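Local coordinates for pyrrolidone-carboxylate peptidase (Deinococcus radiodurans R1, PDB 5Z48), which is a cysteine exopeptidase thought to remove N-terminal pyroglutamyl (5-oxoprolyl) groups from peptides, generally not where the next residue is proline, at residues Arg58-Gln63 with Leu154-Glu159; Gly88-Gln93 with Cys146-Tyr151; Leu125-Glu130 with Val201-Glu206. All blocks are in the same frame, centred on the assembly; numbering follows the deposited sequence.

Overall arrangement
The three contacts lie in one alpha/beta subunit built round a mixed beta-sheet flanked by helices. Contacts 1 and 2 share helix 145-159, and their centres are about 17 Å apart. Contact 2 uses the N-terminal part of this helix, with Cys146 in the ligand pocket. Contact 1 uses the C-terminal end, packed on helix 49-63. Along the chain, contact 2 is nested inside the loop closed by contact 1. Contact 3 joins helices 121-130 and 194-211; its chain order alternates with that of the other two. Its centre is about 25 Å from that of contact 2, across the centre of the chain. Only contact 2 reaches the pocket; contacts 1 and 3 join helices away from it.

Contact 1 of 3, residues Arg58-Gln63 with Leu154-Glu159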
loop_
_atom_site.group_PDB
_atom_site.type_symbol
_atom_site.label_atom_id
_atom_site.label_comp_id
_atom_site.label_asym_id
_atom_site.label_seq_id
_atom_site.Cartn_x
_atom_site.Cartn_y
_atom_site.Cartn_z
ATOM N N ARG B 58 -0.890 8.144 -37.729
ATOM C CA ARG B 58 -1.744 7.773 -38.859
ATOM C C ARG B 58 -3.227 7.866 -38.490
ATOM O O ARG B 58 -4.039 8.361 -39.284
ATOM C CB ARG B 58 -1.358 6.379 -39.357
ATOM C CG ARG B 58 -2.252 5.815 -40.426
ATOM C CD ARG B 58 -1.689 4.491 -40.875
ATOM N NE ARG B 58 -2.046 4.197 -42.254
ATOM N N LEU B 59 -3.597 7.395 -37.298
ATOM C CA LEU B 59 -4.991 7.488 -36.864
ATOM C C LEU B 59 -5.453 8.945 -36.750
ATOM O O LEU B 59 -6.559 9.297 -37.194
ATOM C CB LEU B 59 -5.173 6.763 -35.520
ATOM C CG LEU B 59 -5.104 5.244 -35.547
ATOM C CD1 LEU B 59 -4.796 4.726 -34.100
ATOM C CD2 LEU B 59 -6.396 4.635 -36.114
ATOM N N LEU B 60 -4.633 9.808 -36.134
ATOM C CA LEU B 60 -5.024 11.210 -35.990
ATOM C C LEU B 60 -5.186 11.885 -37.347
ATOM O O LEU B 60 -6.138 12.647 -37.574
ATOM C CB LEU B 60 -3.988 11.953 -35.154
ATOM C CG LEU B 60 -3.919 11.511 -33.711
ATOM C CD1 LEU B 60 -2.651 12.129 -33.033
ATOM C CD2 LEU B 60 -5.179 11.979 -32.944
ATOM N N SER B 61 -4.287 11.574 -38.282
ATOM C CA SER B 61 -4.341 12.175 -39.612
ATOM C C SER B 61 -5.515 11.631 -40.437
ATOM O O SER B 61 -6.226 12.389 -41.110
ATOM C CB SER B 61 -3.015 11.905 -40.330
ATOM O OG SER B 61 -2.920 12.676 -41.502
ATOM N N GLU B 62 -5.688 10.307 -40.454
ATOM C CA GLU B 62 -6.662 9.695 -41.347
ATOM C C GLU B 62 -8.085 9.808 -40.797
ATOM O O GLU B 62 -9.037 9.936 -41.574
ATOM C CB GLU B 62 -6.304 8.229 -41.563
ATOM C CG GLU B 62 -5.007 8.038 -42.344
ATOM C CD GLU B 62 -4.653 6.585 -42.579
ATOM O OE1 GLU B 62 -3.723 6.332 -43.369
ATOM O OE2 GLU B 62 -5.316 5.695 -42.007
ATOM N N GLN B 63 -8.259 9.731 -39.473
ATOM C CA GLN B 63 -9.602 9.792 -38.899
ATOM C C GLN B 63 -10.083 11.201 -38.589
ATOM O O GLN B 63 -11.298 11.396 -38.414
ATOM C CB GLN B 63 -9.672 8.992 -37.583
ATOM C CG GLN B 63 -9.372 7.537 -37.705
ATOM C CD GLN B 63 -10.315 6.846 -38.649
ATOM O OE1 GLN B 63 -11.534 7.093 -38.628
ATOM N NE2 GLN B 63 -9.773 5.990 -39.502
ATOM N N LEU B 154 -0.999 14.959 -27.909
ATOM C CA LEU B 154 -1.242 16.373 -27.623
ATOM C C LEU B 154 -0.328 17.256 -28.463
ATOM O O LEU B 154 -0.759 18.289 -28.987
ATOM C CB LEU B 154 -1.073 16.627 -26.117
ATOM C CG LEU B 154 -2.179 16.030 -25.259
ATOM C CD1 LEU B 154 -1.742 15.991 -23.773
ATOM C CD2 LEU B 154 -3.481 16.854 -25.388
ATOM N N HIS B 155 0.937 16.839 -28.627
ATOM C CA HIS B 155 1.891 17.593 -29.442
ATOM C C HIS B 155 1.453 17.631 -30.904
ATOM O O HIS B 155 1.460 18.705 -31.528
ATOM C CB HIS B 155 3.270 16.942 -29.328
ATOM C CG HIS B 155 4.334 17.665 -30.092
ATOM N ND1 HIS B 155 4.787 18.912 -29.722
ATOM C CD2 HIS B 155 5.057 17.306 -31.179
ATOM C CE1 HIS B 155 5.734 19.302 -30.563
ATOM N NE2 HIS B 155 5.916 18.348 -31.460
ATOM N N TRP B 156 1.095 16.470 -31.467
ATOM C CA TRP B 156 0.665 16.402 -32.866
ATOM C C TRP B 156 -0.546 17.299 -33.094
ATOM O O TRP B 156 -0.586 18.091 -34.044
ATOM C CB TRP B 156 0.351 14.937 -33.241
ATOM C CG TRP B 156 0.109 14.760 -34.709
ATOM C CD1 TRP B 156 1.022 14.358 -35.641
ATOM C CD2 TRP B 156 -1.117 15.003 -35.422
ATOM N NE1 TRP B 156 0.442 14.329 -36.888
ATOM C CE2 TRP B 156 -0.869 14.705 -36.780
ATOM C CE3 TRP B 156 -2.401 15.433 -35.037
ATOM C CZ2 TRP B 156 -1.849 14.836 -37.773
ATOM C CZ3 TRP B 156 -3.375 15.559 -36.015
ATOM C CH2 TRP B 156 -3.092 15.270 -37.376
ATOM N N LEU B 157 -1.541 17.202 -32.204
ATOM C CA LEU B 157 -2.737 18.021 -32.358
ATOM C C LEU B 157 -2.398 19.510 -32.324
ATOM O O LEU B 157 -2.852 20.277 -33.180
ATOM C CB LEU B 157 -3.752 17.662 -31.284
ATOM C CG LEU B 157 -4.472 16.317 -31.489
ATOM C CD1 LEU B 157 -5.190 15.971 -30.172
ATOM C CD2 LEU B 157 -5.446 16.362 -32.668
ATOM N N ARG B 158 -1.548 19.933 -31.378
ATOM C CA ARG B 158 -1.175 21.340 -31.309
ATOM C C ARG B 158 -0.434 21.773 -32.573
ATOM O O ARG B 158 -0.745 22.812 -33.171
ATOM C CB ARG B 158 -0.323 21.575 -30.051
ATOM C CG ARG B 158 0.179 23.002 -29.875
ATOM C CD ARG B 158 -0.951 23.966 -29.631
ATOM N NE ARG B 158 -1.770 23.594 -28.479
ATOM C CZ ARG B 158 -2.884 24.236 -28.127
ATOM N NH1 ARG B 158 -3.303 25.274 -28.847
ATOM N NH2 ARG B 158 -3.587 23.837 -27.067
ATOM N N GLU B 159 0.531 20.961 -33.015
ATOM C CA GLU B 159 1.327 21.346 -34.185
ATOM C C GLU B 159 0.513 21.384 -35.470
ATOM O O GLU B 159 0.838 22.175 -36.367
ATOM C CB GLU B 159 2.497 20.377 -34.357
ATOM C CG GLU B 159 3.595 20.474 -33.287
ATOM C CD GLU B 159 4.316 21.808 -33.288
ATOM O OE1 GLU B 159 5.220 21.966 -34.130
ATOM O OE2 GLU B 159 3.999 22.680 -32.438
#
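Leu60 and Trp156 meet where the short helical segments 58-63 and 154-159 run roughly parallel, with 38° between their directions and axes 11.0 Å apart at closest approach. This wide spacing is bridged mainly by the indole of Trp156. Leu60 CB lies over one face of the six-membered ring, 3.9 Å from its centroid and 17° off the normal, a CH-pi contact. It is displaced toward the rim, near CE3 and CZ3. Leu60 CD1 extends the cover, 3.9 Å from Trp156 CE3. The indole reaches helix 58-63 because Trp156 CG is anti to the backbone N (chi1 -171°). The two side chains overlap while pointing opposite ways.

The segments are the C-terminal ends of helices 49-63 and 145-159, two helices of the alpha/beta fold. Strand 38-45 receives Leu59, and strand 167-172 receives Leu154 and Leu157.

At the edge of the indole, in its plane, lies Leu157 CD2, 4.4 Å from Leu60 CD2, a looser apolar touch on the buried side. The outer side is more exposed. There Ser61 CB lies 4.1 Å from Trp156 CZ2, and Ser61 N approaches the ring obliquely. The ring of His160 stacks on Trp156. On the far side of helix 58-63, Arg58 is modelled only to NE, which lies 2.9 Å from Glu62 OE1 in a salt bridge.

Contact 2 of 3, residues Gly88-Gln93 with Cys146-Tyr151. With PCA (pyroglutamic acid), chain I.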
loop_
_atom_site.group_PDB
_atom_site.type_symbol
_atom_site.label_atom_id
_atom_site.label_comp_id
_atom_site.label_asym_id
_atom_site.label_seq_id
_atom_site.Cartn_x
_atom_site.Cartn_y
_atom_site.Cartn_z
ATOM N N GLY B 88 7.268 15.083 -21.420
ATOM C CA GLY B 88 8.107 14.832 -22.602
ATOM C C GLY B 88 9.377 14.051 -22.305
ATOM O O GLY B 88 10.461 14.421 -22.777
ATOM N N VAL B 89 9.269 12.991 -21.524
ATOM C CA VAL B 89 10.417 12.162 -21.163
ATOM C C VAL B 89 10.025 10.688 -21.255
ATOM O O VAL B 89 8.910 10.300 -20.873
ATOM C CB VAL B 89 10.956 12.475 -19.746
ATOM C CG1 VAL B 89 12.129 11.566 -19.385
ATOM C CG2 VAL B 89 11.381 13.957 -19.614
ATOM N N MET B 90 10.965 9.874 -21.742
ATOM C CA MET B 90 10.875 8.414 -21.743
ATOM C C MET B 90 11.847 7.868 -20.699
ATOM O O MET B 90 13.067 8.033 -20.835
ATOM C CB MET B 90 11.212 7.845 -23.123
ATOM C CG MET B 90 10.350 8.459 -24.204
ATOM S SD MET B 90 10.962 8.309 -25.874
ATOM C CE MET B 90 10.664 6.597 -26.297
ATOM N N ASP B 91 11.309 7.162 -19.704
ATOM C CA ASP B 91 12.153 6.535 -18.687
ATOM C C ASP B 91 11.460 5.256 -18.262
ATOM O O ASP B 91 10.432 5.301 -17.570
ATOM C CB ASP B 91 12.407 7.457 -17.496
ATOM C CG ASP B 91 13.495 6.914 -16.604
ATOM O OD1 ASP B 91 14.682 7.091 -16.905
ATOM O OD2 ASP B 91 13.162 6.299 -15.569
ATOM N N PHE B 92 11.995 4.118 -18.719
ATOM C CA PHE B 92 11.284 2.850 -18.634
ATOM C C PHE B 92 11.811 2.046 -17.461
ATOM O O PHE B 92 13.000 1.718 -17.424
ATOM C CB PHE B 92 11.445 2.036 -19.920
ATOM C CG PHE B 92 10.699 2.579 -21.128
ATOM C CD1 PHE B 92 10.089 3.844 -21.142
ATOM C CD2 PHE B 92 10.600 1.774 -22.267
ATOM C CE1 PHE B 92 9.407 4.304 -22.277
ATOM C CE2 PHE B 92 9.938 2.202 -23.401
ATOM C CZ PHE B 92 9.313 3.460 -23.422
ATOM N N GLN B 93 10.919 1.690 -16.541
ATOM C CA GLN B 93 11.286 0.822 -15.428
ATOM C C GLN B 93 11.336 -0.644 -15.829
ATOM O O GLN B 93 12.031 -1.421 -15.169
ATOM C CB GLN B 93 10.295 0.997 -14.285
ATOM C CG GLN B 93 10.206 2.454 -13.839
ATOM C CD GLN B 93 11.432 2.893 -13.070
ATOM O OE1 GLN B 93 11.973 2.148 -12.248
ATOM N NE2 GLN B 93 11.900 4.097 -13.354
ATOM N N CYS B 146 2.341 4.553 -22.210
ATOM C CA CYS B 146 1.091 5.313 -22.099
ATOM C C CYS B 146 1.362 6.809 -22.013
ATOM O O CYS B 146 0.749 7.609 -22.715
ATOM C CB CYS B 146 0.299 4.866 -20.863
ATOM S SG CYS B 146 -0.341 3.143 -21.040
ATOM N N ASN B 147 2.287 7.213 -21.143
ATOM C CA ASN B 147 2.656 8.620 -21.129
ATOM C C ASN B 147 3.157 9.086 -22.485
ATOM O O ASN B 147 2.818 10.193 -22.940
ATOM C CB ASN B 147 3.749 8.831 -20.095
ATOM C CG ASN B 147 4.263 10.266 -20.106
ATOM O OD1 ASN B 147 3.597 11.161 -19.544
ATOM N ND2 ASN B 147 5.402 10.494 -20.739
ATOM N N PHE B 148 3.989 8.268 -23.141
ATOM C CA PHE B 148 4.531 8.637 -24.450
ATOM C C PHE B 148 3.411 8.974 -25.426
ATOM O O PHE B 148 3.499 9.997 -26.118
ATOM C CB PHE B 148 5.426 7.521 -24.989
ATOM C CG PHE B 148 5.845 7.727 -26.414
ATOM C CD1 PHE B 148 5.042 7.257 -27.469
ATOM C CD2 PHE B 148 6.994 8.446 -26.688
ATOM C CE1 PHE B 148 5.411 7.484 -28.793
ATOM C CE2 PHE B 148 7.376 8.668 -28.026
ATOM C CZ PHE B 148 6.566 8.196 -29.058
ATOM N N VAL B 149 2.351 8.139 -25.505
ATOM C CA VAL B 149 1.338 8.404 -26.536
ATOM C C VAL B 149 0.473 9.598 -26.153
ATOM O O VAL B 149 -0.021 10.321 -27.041
ATOM C CB VAL B 149 0.487 7.162 -26.882
ATOM C CG1 VAL B 149 1.321 6.047 -27.546
ATOM C CG2 VAL B 149 -0.316 6.610 -25.681
ATOM N N LEU B 150 0.331 9.871 -24.851
ATOM C CA LEU B 150 -0.417 11.039 -24.406
ATOM C C LEU B 150 0.300 12.302 -24.841
ATOM O O LEU B 150 -0.290 13.169 -25.494
ATOM C CB LEU B 150 -0.582 11.003 -22.879
ATOM C CG LEU B 150 -1.281 12.213 -22.273
ATOM C CD1 LEU B 150 -2.685 12.434 -22.887
ATOM C CD2 LEU B 150 -1.350 12.117 -20.757
ATOM N N TYR B 151 1.608 12.387 -24.539
ATOM C CA TYR B 151 2.407 13.518 -25.000
ATOM C C TYR B 151 2.394 13.592 -26.523
ATOM O O TYR B 151 2.224 14.677 -27.105
ATOM C CB TYR B 151 3.840 13.396 -24.456
ATOM C CG TYR B 151 4.726 14.552 -24.835
ATOM C CD1 TYR B 151 5.349 14.618 -26.084
ATOM C CD2 TYR B 151 4.956 15.599 -23.940
ATOM C CE1 TYR B 151 6.136 15.708 -26.450
ATOM C CE2 TYR B 151 5.768 16.686 -24.267
ATOM C CZ TYR B 151 6.350 16.747 -25.532
ATOM O OH TYR B 151 7.137 17.822 -25.895
HETATM N N PCA I . 0.173 0.271 -19.676
HETATM C CA PCA I . 1.570 0.660 -19.839
HETATM C CB PCA I . 1.938 0.465 -21.319
HETATM C CG PCA I . 0.753 -0.211 -22.012
HETATM C CD PCA I . -0.304 -0.227 -20.938
HETATM O OE PCA I . -1.446 -0.648 -21.154
HETATM C C PCA I . 1.787 2.090 -19.303
HETATM O O PCA I . 2.619 2.867 -19.781
HETATM O OXT PCA I . 1.069 2.529 -18.361
HETATM O O HOH W 1 9.792 16.227 -25.507
HETATM O O HOH W 2 7.083 8.445 -22.051
#
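Gly88 presses against Tyr151 where the end of strand 80-90 passes helix 145-159 of the alpha/beta peptidase C15 fold. The packing is tight here. Gly88 CA sits over one face of the phenol ring, 3.7 Å from its centroid and 25° off the normal, a CH-pi contact. Its nearest ring atom is Tyr151 CE2, at 3.4 Å. Gly88 N is also close, 3.5 Å from Tyr151 CD2. Tyr151 CG is anti to the backbone N (chi1 -178°), which sends the ring out to the strand. Pro112 O takes a hydrogen bond from Tyr151 OH, and the ring of Tyr115 meets that of Tyr151 edge-to-face.

Met90 and Phe148 lie side by side more loosely. In one of its two conformers, Met90 SD is 4.1 Å from Phe148 CD2, an oblique Met-aromatic contact. Pro49 and Ile107 also touch both side chains.

The middle of the interface is bridged by water. One water donates to Val89 O at 2.9 Å and accepts from Asn147 ND2 at 3.0 Å. Asn147 ND2 also bonds Val87 O, so the amide is tied to the strand. A second water links Gly88 O and Tyr151 OH only weakly.

Cys146, a probable catalytic residue, faces the bound pyroglutamate beyond the strand contact. Its backbone N donates a 3.0 Å hydrogen bond to the ligand carboxylate atom O, with an N-H...O angle of 162°.

Contact 3 of 3, residues Leu125-Glu130 with Val201-Glu206; sequences LAAWRE and VRVAAE
Trp128 and Val203 are brought together by their first torsions. Trp128 CG lies anti to its own carbonyl carbon (chi1 -82°), which swings the five-membered side of the indole toward helix 201-206. Val203 instead places CG1 opposite its backbone N (chi1 172°), and this methyl does most of the touching. It lies 3.7 Å from Trp128 CD1, obliquely to the ring. The same methyl is 3.6 Å from Ala127 O and 3.9 Å from Ala127 CB. Val203 CG1 therefore fits against both the backbone and side chain of Ala127, as well as the indole.

Ala204 makes the next step along the helix. Its CB is 4.0 Å from Trp128 NE1, and Trp128 CZ2 is only slightly farther from this methyl. The axes of segments 125-130 and 201-206 approach to 8.9 Å, with 132° between their directions; the small Ala127 and Ala204 are consistent with this spacing. Trp128 NE1 donates a hydrogen bond to Ala200 O, one turn before Ala204, which pins the indole to the partner helix.

On another side of helix 201-206, Arg202 NE donates to Glu206 OE2 at 2.8 Å in a salt bridge. Arg129 takes no part here; its NH1 bonds Leu180 O of a neighbouring subunit, at the border of the tetramer.

Other neighbours of Trp128 place the pair in the fold. Val80 and Leu82 of strand 80-90 and Leu170 of strand 167-172 all touch the indole. Helices 121-130 and 194-211 thus pack together against the central sheet, a helix layer on a sheet as in other alpha/beta folds.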
loop_
_atom_site.group_PDB
_atom_site.type_symbol
_atom_site.label_atom_id
_atom_site.label_comp_id
_atom_site.label_asym_id
_atom_site.label_seq_id
_atom_site.Cartn_x
_atom_site.Cartn_y
_atom_site.Cartn_z
ATOM N N LEU B 125 -15.371 12.902 -14.347
ATOM C CA LEU B 125 -15.500 12.422 -12.965
ATOM C C LEU B 125 -16.942 12.448 -12.504
ATOM O O LEU B 125 -17.408 11.518 -11.825
ATOM C CB LEU B 125 -14.638 13.275 -12.026
ATOM C CG LEU B 125 -13.113 13.120 -12.193
ATOM C CD1 LEU B 125 -12.407 13.851 -11.060
ATOM C CD2 LEU B 125 -12.561 11.701 -12.341
ATOM N N ALA B 126 -17.682 13.487 -12.887
ATOM C CA ALA B 126 -19.071 13.601 -12.457
ATOM C C ALA B 126 -19.931 12.539 -13.134
ATOM O O ALA B 126 -20.827 11.954 -12.514
ATOM C CB ALA B 126 -19.625 15.000 -12.749
ATOM N N ALA B 127 -19.658 12.273 -14.416
ATOM C CA ALA B 127 -20.417 11.226 -15.099
ATOM C C ALA B 127 -20.137 9.855 -14.490
ATOM O O ALA B 127 -21.059 9.042 -14.305
ATOM C CB ALA B 127 -20.080 11.233 -16.597
ATOM N N TRP B 128 -18.871 9.598 -14.156
ATOM C CA TRP B 128 -18.520 8.355 -13.475
ATOM C C TRP B 128 -19.254 8.244 -12.149
ATOM O O TRP B 128 -19.818 7.197 -11.833
ATOM C CB TRP B 128 -17.008 8.290 -13.213
ATOM C CG TRP B 128 -16.150 7.826 -14.368
ATOM C CD1 TRP B 128 -16.553 7.168 -15.505
ATOM C CD2 TRP B 128 -14.735 7.981 -14.473
ATOM N NE1 TRP B 128 -15.473 6.901 -16.306
ATOM C CE2 TRP B 128 -14.340 7.377 -15.686
ATOM C CE3 TRP B 128 -13.759 8.556 -13.641
ATOM C CZ2 TRP B 128 -13.000 7.365 -16.118
ATOM C CZ3 TRP B 128 -12.430 8.510 -14.062
ATOM C CH2 TRP B 128 -12.062 7.905 -15.274
ATOM N N ARG B 129 -19.243 9.312 -11.338
ATOM C CA ARG B 129 -19.930 9.244 -10.042
ATOM C C ARG B 129 -21.432 8.991 -10.204
ATOM O O ARG B 129 -22.037 8.191 -9.460
ATOM C CB ARG B 129 -19.672 10.535 -9.262
ATOM C CG ARG B 129 -20.231 10.433 -7.816
ATOM C CD ARG B 129 -19.587 11.414 -6.839
ATOM N NE ARG B 129 -18.224 11.030 -6.434
ATOM C CZ ARG B 129 -17.948 10.296 -5.350
ATOM N NH1 ARG B 129 -18.930 9.859 -4.598
ATOM N NH2 ARG B 129 -16.689 9.987 -5.049
ATOM N N GLU B 130 -22.056 9.643 -11.186
ATOM C CA GLU B 130 -23.474 9.416 -11.415
ATOM C C GLU B 130 -23.742 7.965 -11.807
ATOM O O GLU B 130 -24.773 7.403 -11.421
ATOM C CB GLU B 130 -23.965 10.389 -12.497
ATOM C CG GLU B 130 -25.499 10.547 -12.574
ATOM C CD GLU B 130 -26.176 9.479 -13.425
ATOM O OE1 GLU B 130 -25.491 8.874 -14.291
ATOM O OE2 GLU B 130 -27.406 9.246 -13.232
ATOM N N VAL B 201 -14.992 3.130 -19.440
ATOM C CA VAL B 201 -14.497 3.768 -20.665
ATOM C C VAL B 201 -15.665 4.343 -21.462
ATOM O O VAL B 201 -15.582 5.467 -21.989
ATOM C CB VAL B 201 -13.666 2.756 -21.481
ATOM C CG1 VAL B 201 -13.190 3.351 -22.805
ATOM C CG2 VAL B 201 -12.460 2.324 -20.642
ATOM N N ARG B 202 -16.759 3.594 -21.550
ATOM C CA ARG B 202 -17.960 4.033 -22.271
ATOM C C ARG B 202 -18.526 5.313 -21.659
ATOM O O ARG B 202 -18.845 6.273 -22.373
ATOM C CB ARG B 202 -19.021 2.934 -22.236
ATOM C CG ARG B 202 -20.284 3.354 -23.013
ATOM C CD ARG B 202 -21.396 2.337 -22.966
ATOM N NE ARG B 202 -22.582 2.820 -23.686
ATOM C CZ ARG B 202 -23.446 2.033 -24.329
ATOM N NH1 ARG B 202 -23.244 0.719 -24.360
ATOM N NH2 ARG B 202 -24.507 2.555 -24.957
ATOM N N VAL B 203 -18.646 5.350 -20.330
ATOM C CA VAL B 203 -19.181 6.531 -19.650
ATOM C C VAL B 203 -18.284 7.749 -19.887
ATOM O O VAL B 203 -18.784 8.867 -20.117
ATOM C CB VAL B 203 -19.393 6.214 -18.149
ATOM C CG1 VAL B 203 -19.760 7.461 -17.316
ATOM C CG2 VAL B 203 -20.520 5.214 -18.026
ATOM N N ALA B 204 -16.963 7.552 -19.869
ATOM C CA ALA B 204 -16.049 8.651 -20.180
ATOM C C ALA B 204 -16.250 9.129 -21.600
ATOM O O ALA B 204 -16.290 10.342 -21.839
ATOM C CB ALA B 204 -14.590 8.236 -19.937
ATOM N N ALA B 205 -16.359 8.184 -22.559
ATOM C CA ALA B 205 -16.572 8.556 -23.966
ATOM C C ALA B 205 -17.850 9.374 -24.129
ATOM O O ALA B 205 -17.866 10.401 -24.834
ATOM C CB ALA B 205 -16.645 7.300 -24.824
ATOM N N GLU B 206 -18.920 8.958 -23.448
ATOM C CA GLU B 206 -20.198 9.655 -23.551
ATOM C C GLU B 206 -20.099 11.062 -22.973
ATOM O O GLU B 206 -20.677 12.013 -23.530
ATOM C CB GLU B 206 -21.290 8.830 -22.832
ATOM C CG GLU B 206 -21.539 7.455 -23.470
ATOM C CD GLU B 206 -22.465 6.513 -22.681
ATOM O OE1 GLU B 206 -22.651 6.728 -21.464
ATOM O OE2 GLU B 206 -22.996 5.553 -23.297
#